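Local coordinates for GTPase activator-like protein (Chaetomium thermophilum, PDB 5HIU) that probably activates a GTPase as a whole protein, of which this piece is the N-terminal helical part, at residues 292-296 against 308-312; 362-366 against 382-388. One frame throughout, in Å; residues are numbered along the deposited sequence.

Contact 1 of 2, residues 292-296 against 308-312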
loop_
_atom_site.group_PDB
_atom_site.type_symbol
_atom_site.label_atom_id
_atom_site.label_comp_id
_atom_site.label_asym_id
_atom_site.label_seq_id
_atom_site.Cartn_x
_atom_site.Cartn_y
_atom_site.Cartn_z
ATOM N N PHE A 292 10.556 0.418 -16.825
ATOM C CA PHE A 292 11.598 0.157 -15.845
ATOM C C PHE A 292 12.750 -0.570 -16.501
ATOM O O PHE A 292 13.901 -0.370 -16.137
ATOM C CB PHE A 292 11.057 -0.620 -14.649
ATOM C CG PHE A 292 9.977 0.111 -13.901
ATOM C CD1 PHE A 292 10.097 1.473 -13.631
ATOM C CD2 PHE A 292 8.838 -0.558 -13.462
ATOM C CE1 PHE A 292 9.100 2.146 -12.937
ATOM C CE2 PHE A 292 7.838 0.116 -12.768
ATOM C CZ PHE A 292 7.967 1.469 -12.506
ATOM N N LEU A 293 12.429 -1.385 -17.498
ATOM C CA LEU A 293 13.434 -2.071 -18.296
ATOM C C LEU A 293 13.942 -1.186 -19.439
ATOM O O LEU A 293 15.150 -0.990 -19.578
ATOM C CB LEU A 293 12.844 -3.376 -18.845
ATOM C CG LEU A 293 12.084 -4.292 -17.871
ATOM C CD1 LEU A 293 11.539 -5.526 -18.587
ATOM C CD2 LEU A 293 12.978 -4.698 -16.710
ATOM N N ARG A 294 13.012 -0.654 -20.243
ATOM C CA ARG A 294 13.338 0.189 -21.413
ATOM C C ARG A 294 14.005 1.512 -21.015
ATOM O O ARG A 294 15.093 1.799 -21.484
ATOM C CB ARG A 294 12.095 0.460 -22.270
ATOM N N SER A 295 13.362 2.301 -20.147
ATOM C CA SER A 295 13.991 3.492 -19.514
ATOM C C SER A 295 15.420 3.265 -19.029
ATOM O O SER A 295 16.231 4.194 -19.095
ATOM C CB SER A 295 13.200 3.998 -18.290
ATOM O OG SER A 295 11.809 3.902 -18.473
ATOM N N TYR A 296 15.715 2.061 -18.514
ATOM C CA TYR A 296 16.971 1.824 -17.801
ATOM C C TYR A 296 18.174 2.428 -18.560
ATOM O O TYR A 296 18.173 2.538 -19.784
ATOM C CB TYR A 296 17.203 0.332 -17.453
ATOM C CG TYR A 296 18.546 0.114 -16.775
ATOM C CD1 TYR A 296 18.760 0.518 -15.471
ATOM C CD2 TYR A 296 19.621 -0.428 -17.462
ATOM C CE1 TYR A 296 19.997 0.379 -14.856
ATOM C CE2 TYR A 296 20.859 -0.579 -16.853
ATOM C CZ TYR A 296 21.050 -0.172 -15.542
ATOM O OH TYR A 296 22.303 -0.303 -14.927
ATOM N N THR A 308 17.221 2.832 -9.889
ATOM C CA THR A 308 16.592 2.265 -11.081
ATOM C C THR A 308 16.653 0.733 -11.129
ATOM O O THR A 308 15.736 0.103 -11.660
ATOM C CB THR A 308 17.217 2.829 -12.374
ATOM O OG1 THR A 308 17.245 4.262 -12.308
ATOM C CG2 THR A 308 16.413 2.379 -13.604
ATOM N N VAL A 309 17.738 0.147 -10.609
ATOM C CA VAL A 309 17.862 -1.323 -10.473
ATOM C C VAL A 309 16.777 -1.872 -9.538
ATOM O O VAL A 309 16.126 -2.879 -9.852
ATOM C CB VAL A 309 19.273 -1.754 -9.980
ATOM C CG1 VAL A 309 19.261 -3.121 -9.303
ATOM C CG2 VAL A 309 20.259 -1.768 -11.147
ATOM N N ARG A 310 16.594 -1.214 -8.391
ATOM C CA ARG A 310 15.477 -1.522 -7.503
ATOM C C ARG A 310 14.251 -1.744 -8.364
ATOM O O ARG A 310 13.671 -2.814 -8.345
ATOM C CB ARG A 310 15.241 -0.377 -6.497
ATOM C CG ARG A 310 13.822 -0.280 -5.931
ATOM C CD ARG A 310 13.678 0.881 -4.953
ATOM N NE ARG A 310 13.942 2.179 -5.578
ATOM C CZ ARG A 310 13.894 3.355 -4.951
ATOM N NH1 ARG A 310 13.591 3.427 -3.663
ATOM N NH2 ARG A 310 14.150 4.471 -5.622
ATOM N N ASP A 311 13.908 -0.718 -9.139
ATOM C CA ASP A 311 12.754 -0.729 -10.036
ATOM C C ASP A 311 12.789 -1.888 -11.024
ATOM O O ASP A 311 11.765 -2.526 -11.283
ATOM C CB ASP A 311 12.661 0.576 -10.843
ATOM C CG ASP A 311 12.529 1.818 -9.967
ATOM O OD1 ASP A 311 11.862 1.776 -8.900
ATOM O OD2 ASP A 311 13.093 2.855 -10.367
ATOM N N VAL A 312 13.962 -2.145 -11.589
ATOM C CA VAL A 312 14.105 -3.196 -12.587
ATOM C C VAL A 312 13.804 -4.578 -12.014
ATOM O O VAL A 312 13.069 -5.343 -12.632
ATOM C CB VAL A 312 15.505 -3.184 -13.224
ATOM C CG1 VAL A 312 15.683 -4.384 -14.139
ATOM C CG2 VAL A 312 15.711 -1.899 -14.010
#
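Tyr296 meets Thr308 and two valines of helix 302-322, while Phe292 and Leu293, near the C-terminal end of helix 281-294, pack on Asp311 and Val312. The contact is mostly apolar, and no hydrogen bond crosses it.

Among the aromatic contacts, the Tyr296 ring receives a methyl at its rim: Thr308 CG2 lies in the ring plane, 3.5 Å from Tyr296 CD1. With chi1 at 177°, CG of Tyr296 stands trans to the backbone N, which carries the ring across to the opposing helix. The ring also meets Val309 CG2, 4.3 Å from Tyr296 CE1, and Val312 CG2, 4.2 Å from Tyr296 CD1. The Phe292 ring meets the CB of Asp311, with CD1 of Phe292 3.9 Å from it, and its plane is turned 30° from the carboxylate.

Aliphatic packing centres on Val312, whose two methyls serve different partners. CG1 of Val312 touches CD2 of Leu293 at 3.7 Å; CG2 of Val312 lies close to the backbone O of Phe292 and also meets the tyrosine ring. Val312 thus wedges between Leu293 and Tyr296.

Outside the two segments, Gln253 of helix 245-261 touches both Phe292 and Asp311, and Val346 of helix 336-348 touches both Leu293 and Val312. Helices 245-261 and 336-348 therefore both pack against the pair, as in an alpha-solenoid.

The one acidic residue takes part through its CB. Its carboxylate has a long salt bridge to Arg310 of its own helix, an attraction of charges only, with no N-H pointing at the oxygen, and Arg310 also pairs with Asp307. With mostly methyls and ring carbons supplying the contact, its hold comes from shape and exclusion of water.

Contact 2 of 2, residues 362-366 against 382-388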
loop_
_atom_site.group_PDB
_atom_site.type_symbol
_atom_site.label_atom_id
_atom_site.label_comp_id
_atom_site.label_asym_id
_atom_site.label_seq_id
_atom_site.Cartn_x
_atom_site.Cartn_y
_atom_site.Cartn_z
ATOM N N ILE A 362 12.395 -15.781 -18.199
ATOM C CA ILE A 362 12.498 -16.501 -19.461
ATOM C C ILE A 362 12.122 -17.962 -19.239
ATOM O O ILE A 362 11.385 -18.539 -20.023
ATOM C CB ILE A 362 13.898 -16.358 -20.101
ATOM C CG1 ILE A 362 14.179 -14.885 -20.461
ATOM C CG2 ILE A 362 14.002 -17.201 -21.369
ATOM C CD1 ILE A 362 15.607 -14.623 -20.912
ATOM N N ASN A 363 12.556 -18.547 -18.140
ATOM C CA ASN A 363 12.172 -19.924 -17.864
ATOM C C ASN A 363 10.684 -20.113 -17.652
ATOM O O ASN A 363 10.161 -21.177 -17.928
ATOM C CB ASN A 363 12.920 -20.456 -16.663
ATOM C CG ASN A 363 14.217 -21.100 -17.048
ATOM O OD1 ASN A 363 14.238 -21.971 -17.910
ATOM N ND2 ASN A 363 15.309 -20.681 -16.421
ATOM N N SER A 364 10.003 -19.089 -17.161
ATOM C CA SER A 364 8.565 -19.185 -16.974
ATOM C C SER A 364 7.812 -18.975 -18.285
ATOM O O SER A 364 6.637 -19.343 -18.389
ATOM C CB SER A 364 8.083 -18.164 -15.953
ATOM O OG SER A 364 8.304 -16.867 -16.457
ATOM N N LEU A 365 8.468 -18.353 -19.261
ATOM C CA LEU A 365 7.924 -18.247 -20.620
ATOM C C LEU A 365 7.937 -19.569 -21.399
ATOM O O LEU A 365 6.997 -19.865 -22.120
ATOM C CB LEU A 365 8.688 -17.208 -21.415
ATOM C CG LEU A 365 8.448 -15.772 -21.009
ATOM C CD1 LEU A 365 9.271 -14.894 -21.928
ATOM C CD2 LEU A 365 6.975 -15.382 -21.072
ATOM N N PHE A 366 9.002 -20.350 -21.273
ATOM C CA PHE A 366 9.102 -21.588 -22.017
ATOM C C PHE A 366 8.367 -22.729 -21.335
ATOM O O PHE A 366 8.032 -23.723 -21.982
ATOM C CB PHE A 366 10.563 -21.956 -22.254
ATOM C CG PHE A 366 11.227 -21.124 -23.308
ATOM C CD1 PHE A 366 11.143 -21.482 -24.643
ATOM C CD2 PHE A 366 11.934 -19.989 -22.967
ATOM C CE1 PHE A 366 11.747 -20.711 -25.620
ATOM C CE2 PHE A 366 12.542 -19.217 -23.936
ATOM C CZ PHE A 366 12.450 -19.576 -25.267
ATOM N N TRP A 382 12.895 -16.795 -31.804
ATOM C CA TRP A 382 13.402 -17.014 -30.448
ATOM C C TRP A 382 14.876 -16.648 -30.261
ATOM O O TRP A 382 15.372 -16.677 -29.127
ATOM C CB TRP A 382 13.154 -18.469 -30.002
ATOM C CG TRP A 382 11.699 -18.810 -29.773
ATOM C CD1 TRP A 382 10.641 -17.945 -29.809
ATOM C CD2 TRP A 382 11.153 -20.093 -29.416
ATOM N NE1 TRP A 382 9.476 -18.614 -29.529
ATOM C CE2 TRP A 382 9.760 -19.934 -29.287
ATOM C CE3 TRP A 382 11.704 -21.360 -29.210
ATOM C CZ2 TRP A 382 8.907 -20.987 -28.964
ATOM C CZ3 TRP A 382 10.848 -22.413 -28.894
ATOM C CH2 TRP A 382 9.460 -22.211 -28.776
ATOM N N GLU A 383 15.571 -16.305 -31.351
ATOM C CA GLU A 383 16.969 -15.861 -31.262
ATOM C C GLU A 383 17.095 -14.667 -30.331
ATOM O O GLU A 383 17.903 -14.694 -29.397
ATOM C CB GLU A 383 17.558 -15.503 -32.637
ATOM C CG GLU A 383 18.959 -14.892 -32.565
ATOM C CD GLU A 383 19.762 -15.074 -33.850
ATOM O OE1 GLU A 383 20.698 -15.912 -33.868
ATOM O OE2 GLU A 383 19.459 -14.383 -34.849
ATOM N N PRO A 384 16.286 -13.619 -30.563
ATOM C CA PRO A 384 16.467 -12.461 -29.700
ATOM C C PRO A 384 16.480 -12.872 -28.231
ATOM O O PRO A 384 17.427 -12.524 -27.514
ATOM C CB PRO A 384 15.261 -11.570 -30.037
ATOM C CG PRO A 384 14.793 -12.030 -31.387
ATOM C CD PRO A 384 15.091 -13.495 -31.421
ATOM N N ILE A 385 15.474 -13.651 -27.809
ATOM C CA ILE A 385 15.354 -14.083 -26.406
ATOM C C ILE A 385 16.484 -14.993 -26.018
ATOM O O ILE A 385 17.028 -14.872 -24.927
ATOM C CB ILE A 385 14.026 -14.808 -26.101
ATOM C CG1 ILE A 385 12.883 -13.818 -26.213
ATOM C CG2 ILE A 385 14.004 -15.353 -24.671
ATOM C CD1 ILE A 385 11.507 -14.429 -26.111
ATOM N N PHE A 386 16.841 -15.906 -26.910
ATOM C CA PHE A 386 17.952 -16.810 -26.641
ATOM C C PHE A 386 19.274 -16.056 -26.468
ATOM O O PHE A 386 20.163 -16.526 -25.753
ATOM C CB PHE A 386 18.083 -17.860 -27.746
ATOM C CG PHE A 386 17.127 -19.013 -27.614
ATOM C CD1 PHE A 386 16.937 -19.649 -26.390
ATOM C CD2 PHE A 386 16.443 -19.493 -28.725
ATOM C CE1 PHE A 386 16.066 -20.719 -26.275
ATOM C CE2 PHE A 386 15.570 -20.560 -28.614
ATOM C CZ PHE A 386 15.381 -21.178 -27.389
ATOM N N ASP A 387 19.402 -14.897 -27.114
ATOM C CA ASP A 387 20.630 -14.106 -27.016
ATOM C C ASP A 387 20.729 -13.463 -25.639
ATOM O O ASP A 387 21.810 -13.451 -25.043
ATOM C CB ASP A 387 20.720 -13.052 -28.135
ATOM N N VAL A 388 19.599 -12.959 -25.126
ATOM C CA VAL A 388 19.530 -12.483 -23.740
ATOM C C VAL A 388 19.866 -13.625 -22.791
ATOM O O VAL A 388 20.723 -13.491 -21.913
ATOM C CB VAL A 388 18.143 -11.941 -23.347
ATOM C CG1 VAL A 388 18.136 -11.561 -21.870
ATOM C CG2 VAL A 388 17.753 -10.731 -24.187
#
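An aromatic cluster of Phe366, Trp382 and Phe386 forms one end of the interface between helices 352-366 and 383-391, with aliphatic packing at the other. The Phe366 ring points its edge at the face of the Trp382 six-membered ring in a T-shaped pair, planes at 86° and centroids 5.1 Å apart. CE1 of Phe366 does the touching, 3.6 Å from CE3 of Trp382 and displaced toward the rim of the indole. Toward Phe386 the same phenyl ring behaves differently: the planes are nearly parallel but slid so far that they barely overlap, and CZ of Phe366 meets CE1 of Phe386 at 3.9 Å.

Ile385 links the two halves. Its CG2, set opposite the backbone N by a chi1 of -68°, reaches the rim of the Phe366 ring, with CE2 of Phe366 4.2 Å away, and also meets CG2 of Ile362 at 3.8 Å. One turn of helix away, CD1 of Ile362 touches CG1 of Val388 at 4.1 Å.

The two short helical segments run roughly antiparallel at 142°, their axes 11.9 Å apart at closest, a spacing bridged by the aromatic rings and the aliphatic side chains. The indole NE1 of Trp382 is bonded to the backbone O of Leu377, in the connection between the helices. Leu430 and Leu437 of helix 423-441 pack on Phe366, Phe454 of helix 448-459 stacks on Phe386, and Leu336 and Val340 of helix 336-348 touch Ile385, so the interface lies buried among three further helices.

In the fold
From the N terminus the chain runs through a long series of helices before reaching contact 1, which closes the short connection between helices 281-294 and 302-322. Helix 336-348 follows and touches side chains of both contacts, joining them indirectly. Contact 2 then closes the non-helical link, of which a few residues are not modelled, between helices 352-366 and 383-391, and the chain goes on to helices 423-441 and 448-459. The two contacts are in series, neither nested nor crossed, with centres 19 Å apart and nearest atoms about 10 Å apart. Each ties helices that follow one another in sequence, as expected of an elongated alpha-solenoid of stacked helices.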